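Local coordinates for probable glutamine-binding lipoprotein GlnH (GLNBP) (Mycobacterium tuberculosis, PDB 6H20) that binds asparagine here and probably acts as an aspartate-specific solute-binding lipoprotein that regulates protein kinase G activity, at residues G261-N264 with T265-K269; P152-K155 with V156-S160. All blocks are in the same frame, centred on the assembly; numbering follows the deposited sequence.

Overall arrangement
Contacts 1 and 2 lie in the two lobes of a solute-binding protein of the periplasmic-binding type, whose ligand sits in the cleft between the lobes. Contact 2 comes first along the chain, in the loop between strands 139-148 and 163-167 in the second lobe. Contact 1 follows near the C-terminus, on helix 262-270, after the chain has returned to the first lobe. Their centres are 34 Å apart and their nearest atoms about 20 Å, so they do not touch. Both pack near strand 139-148, contact 1 against Leu-139 and contact 2 against Ile-145. Neither contributes a residue to the asparagine pocket; contact 1 joins helix 262-270 to helix 77-90 and contact 2 shapes the loop before strand 163-167.

Contact 1: residues G261-N264 with T265-K269; sequences GTWN and TLYRK
Trp-263 and Tyr-267, one helical turn apart, lie side by side and point the same way, with Trp-263 CH2 3.6 Å from Tyr-267 CD2. In both residues CG is anti to the backbone N (chi1 -168° and -164°), which sends the two rings out along the same side of the helix. The planes are 28° apart but slid, and with the ring centroids 5.4 Å apart they barely overlap; Tyr-267 CB instead sits over one face of the indole. Large flat side chains suit this buried flank, where Leu-139, Pro-280 and Pro-281 press on Trp-263 and the indole NE1 donates to the carbonyl of Tyr-138. On the neighbouring buried flank, the branched Leu-266 faces Phe-77, Asp-80 and Ile-81 of helix 77-90, and its CD1 rests 4.1 Å from Thr-262 CG2. The Thr-262 hydroxyl hydrogen-bonds to the carboxylate of Asp-260.

These residues form the first turns of helix 262-270, part of the first lobe of the type II periplasmic-binding fold, where it packs on helix 77-90. Gly-261 is its N-cap. With its positive phi, a CB there would collide with the preceding carbonyl oxygen, so glycine fits. The regular bonds begin at once with Thr-265 N to Gly-261 O at 3.0 Å, and the amides of Leu-266, Tyr-267 and Arg-268 follow the same i to i+4 pattern.

The other side is looser and faces solvent, where small or polar residues are at home. Thr-265 OG1 stands 3.1 Å from Gly-261 O, near the start of the helix. The Arg-268 side chain folds back past Asn-264, with CG 3.3 Å from Asn-264 O, and its bend at chi3 leaves the guanidinium edge turned to the Asn-264 side chain.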
# COMPACT_ATOMS: atom_id res chain seq x y z
N GLY A 261 -14.36 12.61 -10.91
CA GLY A 261 -13.19 12.77 -11.73
C GLY A 261 -11.88 12.82 -10.97
O GLY A 261 -10.81 12.76 -11.60
N THR A 262 -11.92 12.92 -9.63
CA THR A 262 -10.68 13.09 -8.87
C THR A 262 -9.81 11.85 -8.92
O THR A 262 -8.59 11.94 -9.09
CB THR A 262 -10.99 13.45 -7.42
OG1 THR A 262 -11.71 14.69 -7.38
CG2 THR A 262 -9.71 13.61 -6.62
N TRP A 263 -10.42 10.67 -8.79
CA TRP A 263 -9.63 9.43 -8.85
C TRP A 263 -8.91 9.32 -10.19
O TRP A 263 -7.71 9.02 -10.24
CB TRP A 263 -10.54 8.23 -8.61
CG TRP A 263 -9.80 6.96 -8.37
CD1 TRP A 263 -9.48 6.43 -7.16
CD2 TRP A 263 -9.28 6.06 -9.36
NE1 TRP A 263 -8.80 5.25 -7.33
CE2 TRP A 263 -8.66 4.99 -8.66
CE3 TRP A 263 -9.29 6.04 -10.76
CZ2 TRP A 263 -8.04 3.93 -9.32
CZ3 TRP A 263 -8.67 4.97 -11.41
CH2 TRP A 263 -8.06 3.93 -10.68
N ASN A 264 -9.62 9.59 -11.29
CA ASN A 264 -8.99 9.54 -12.60
C ASN A 264 -7.82 10.52 -12.69
O ASN A 264 -6.76 10.20 -13.24
CB ASN A 264 -10.03 9.87 -13.67
CG ASN A 264 -9.47 9.81 -15.07
OD1 ASN A 264 -9.28 8.73 -15.63
ND2 ASN A 264 -9.17 10.98 -15.63
N THR A 265 -8.01 11.72 -12.15
CA THR A 265 -6.95 12.73 -12.17
C THR A 265 -5.73 12.26 -11.39
O THR A 265 -4.59 12.43 -11.84
CB THR A 265 -7.50 14.04 -11.61
OG1 THR A 265 -8.49 14.57 -12.51
CG2 THR A 265 -6.40 15.07 -11.40
N LEU A 266 -5.96 11.63 -10.23
CA LEU A 266 -4.84 11.15 -9.42
C LEU A 266 -4.12 9.99 -10.09
O LEU A 266 -2.89 9.91 -10.01
CB LEU A 266 -5.34 10.75 -8.03
CG LEU A 266 -5.87 11.91 -7.19
CD1 LEU A 266 -6.31 11.39 -5.82
CD2 LEU A 266 -4.81 13.00 -7.03
N TYR A 267 -4.85 9.08 -10.73
CA TYR A 267 -4.20 8.00 -11.47
C TYR A 267 -3.33 8.57 -12.58
O TYR A 267 -2.18 8.16 -12.76
CB TYR A 267 -5.24 7.04 -12.06
CG TYR A 267 -4.64 5.71 -12.51
CD1 TYR A 267 -4.00 5.57 -13.74
CD2 TYR A 267 -4.70 4.60 -11.68
CE1 TYR A 267 -3.45 4.35 -14.13
CE2 TYR A 267 -4.15 3.39 -12.06
CZ TYR A 267 -3.53 3.27 -13.27
OH TYR A 267 -3.00 2.04 -13.62
N ARG A 268 -3.87 9.52 -13.35
CA ARG A 268 -3.09 10.11 -14.43
C ARG A 268 -1.90 10.89 -13.89
O ARG A 268 -0.85 10.95 -14.55
CB ARG A 268 -4.00 10.97 -15.31
CG ARG A 268 -5.05 10.16 -16.07
CD ARG A 268 -5.82 11.00 -17.10
NE ARG A 268 -6.22 12.30 -16.58
CZ ARG A 268 -5.55 13.43 -16.82
NH1 ARG A 268 -4.46 13.41 -17.57
NH2 ARG A 268 -5.98 14.58 -16.30
N LYS A 269 -2.03 11.47 -12.70
CA LYS A 269 -0.93 12.24 -12.13
C LYS A 269 0.24 11.33 -11.74
O LYS A 269 1.40 11.71 -11.92
CB LYS A 269 -1.45 13.01 -10.91
CG LYS A 269 -0.43 13.84 -10.15
CD LYS A 269 -1.16 14.64 -9.07
CE LYS A 269 -0.21 15.39 -8.15
NZ LYS A 269 -0.97 15.92 -6.98

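Contact 2: residues P152-K155 with V156-S160; sequences PITK and VSDLS
The loop between strands 139-148 and 163-167, in the second lobe of this family 3 solute-binding fold, is folded round the carboxylate of Asp-158. OD2 of Asp-158 takes two backbone donors. Thr-154 N, 2.9 Å from OD2, meets its anti lone pair almost straight (174°), whereas Lys-155 N, 3.1 Å from the same oxygen, comes from above the carboxylate plane. An aspartate suits this place, because its short arm can collect both amides. Asp-158 N in turn bonds to Lys-155 O at 3.0 Å, closing the turn, and Val-156 to Leu-159 continue with helical backbone angles.

On the buried side of the turn, Ile-153 CG2 meets Leu-159 CD2 at 3.8 Å. The two aliphatic chains cross at about a right angle and pack against Ile-145 and Ala-205, as befits buried branched residues.

On the outer side Lys-155 has CG between its backbone N and carbonyl carbon (chi1 48°), which carries the chain across the carboxylate, and a bend at chi4 turns NZ in to a weak salt bridge with Asp-158 OD1. One water joins Thr-154 OG1 to Asp-158 OD2; a second donates to Asp-158 OD1 at 2.7 Å and lies 2.6 Å from Ser-157 OG.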
# COMPACT_ATOMS: atom_id res chain seq x y z
N PRO A 152 17.91 -13.22 -16.38
CA PRO A 152 17.06 -14.25 -16.99
C PRO A 152 15.76 -14.49 -16.24
O PRO A 152 14.94 -15.30 -16.70
CB PRO A 152 17.95 -15.50 -16.92
CG PRO A 152 18.79 -15.29 -15.72
CD PRO A 152 19.07 -13.80 -15.68
N ILE A 153 15.53 -13.79 -15.13
CA ILE A 153 14.33 -14.03 -14.32
C ILE A 153 13.11 -13.51 -15.07
O ILE A 153 13.00 -12.31 -15.35
CB ILE A 153 14.46 -13.34 -12.95
CG1 ILE A 153 15.60 -13.96 -12.13
CG2 ILE A 153 13.14 -13.39 -12.18
CD1 ILE A 153 15.92 -13.18 -10.86
N THR A 154 12.18 -14.41 -15.40
CA THR A 154 10.90 -14.01 -15.99
C THR A 154 9.68 -14.69 -15.38
O THR A 154 8.56 -14.31 -15.72
CB THR A 154 10.87 -14.24 -17.51
OG1 THR A 154 10.90 -15.64 -17.78
CG2 THR A 154 12.03 -13.55 -18.19
N LYS A 155 9.86 -15.68 -14.51
CA LYS A 155 8.72 -16.36 -13.91
C LYS A 155 9.03 -16.69 -12.46
O LYS A 155 10.17 -16.57 -11.99
CB LYS A 155 8.30 -17.61 -14.69
CG LYS A 155 9.43 -18.53 -15.05
CD LYS A 155 8.96 -19.58 -16.04
CE LYS A 155 10.08 -20.05 -16.93
NZ LYS A 155 11.18 -20.66 -16.14
N VAL A 156 7.98 -17.07 -11.73
CA VAL A 156 8.11 -17.28 -10.29
C VAL A 156 9.15 -18.34 -9.97
O VAL A 156 9.93 -18.19 -9.02
CB VAL A 156 6.73 -17.62 -9.68
CG1 VAL A 156 6.87 -17.93 -8.20
CG2 VAL A 156 5.80 -16.46 -9.90
N SER A 157 9.19 -19.42 -10.75
CA SER A 157 10.11 -20.51 -10.44
C SER A 157 11.57 -20.07 -10.57
O SER A 157 12.44 -20.68 -9.94
CB SER A 157 9.82 -21.74 -11.30
OG SER A 157 10.00 -21.47 -12.68
N ASP A 158 11.84 -19.02 -11.34
CA ASP A 158 13.20 -18.49 -11.46
C ASP A 158 13.70 -17.89 -10.15
O ASP A 158 14.92 -17.70 -10.00
CB ASP A 158 13.24 -17.42 -12.55
CG ASP A 158 13.02 -17.98 -13.94
OD1 ASP A 158 13.31 -19.18 -14.16
OD2 ASP A 158 12.56 -17.22 -14.82
N LEU A 159 12.80 -17.57 -9.22
CA LEU A 159 13.19 -17.00 -7.94
C LEU A 159 13.80 -18.02 -7.00
O LEU A 159 14.53 -17.63 -6.07
CB LEU A 159 11.98 -16.35 -7.28
CG LEU A 159 11.37 -15.20 -8.11
CD1 LEU A 159 10.23 -14.55 -7.32
CD2 LEU A 159 12.44 -14.18 -8.49
N SER A 160 13.52 -19.31 -7.21
CA SER A 160 14.05 -20.35 -6.33
C SER A 160 15.57 -20.29 -6.29
O SER A 160 16.24 -20.24 -7.33
CB SER A 160 13.60 -21.72 -6.83
OG SER A 160 12.19 -21.88 -6.74
O HOH W 1 12.55 -17.95 -17.43
O HOH W 2 12.54 -21.65 -13.38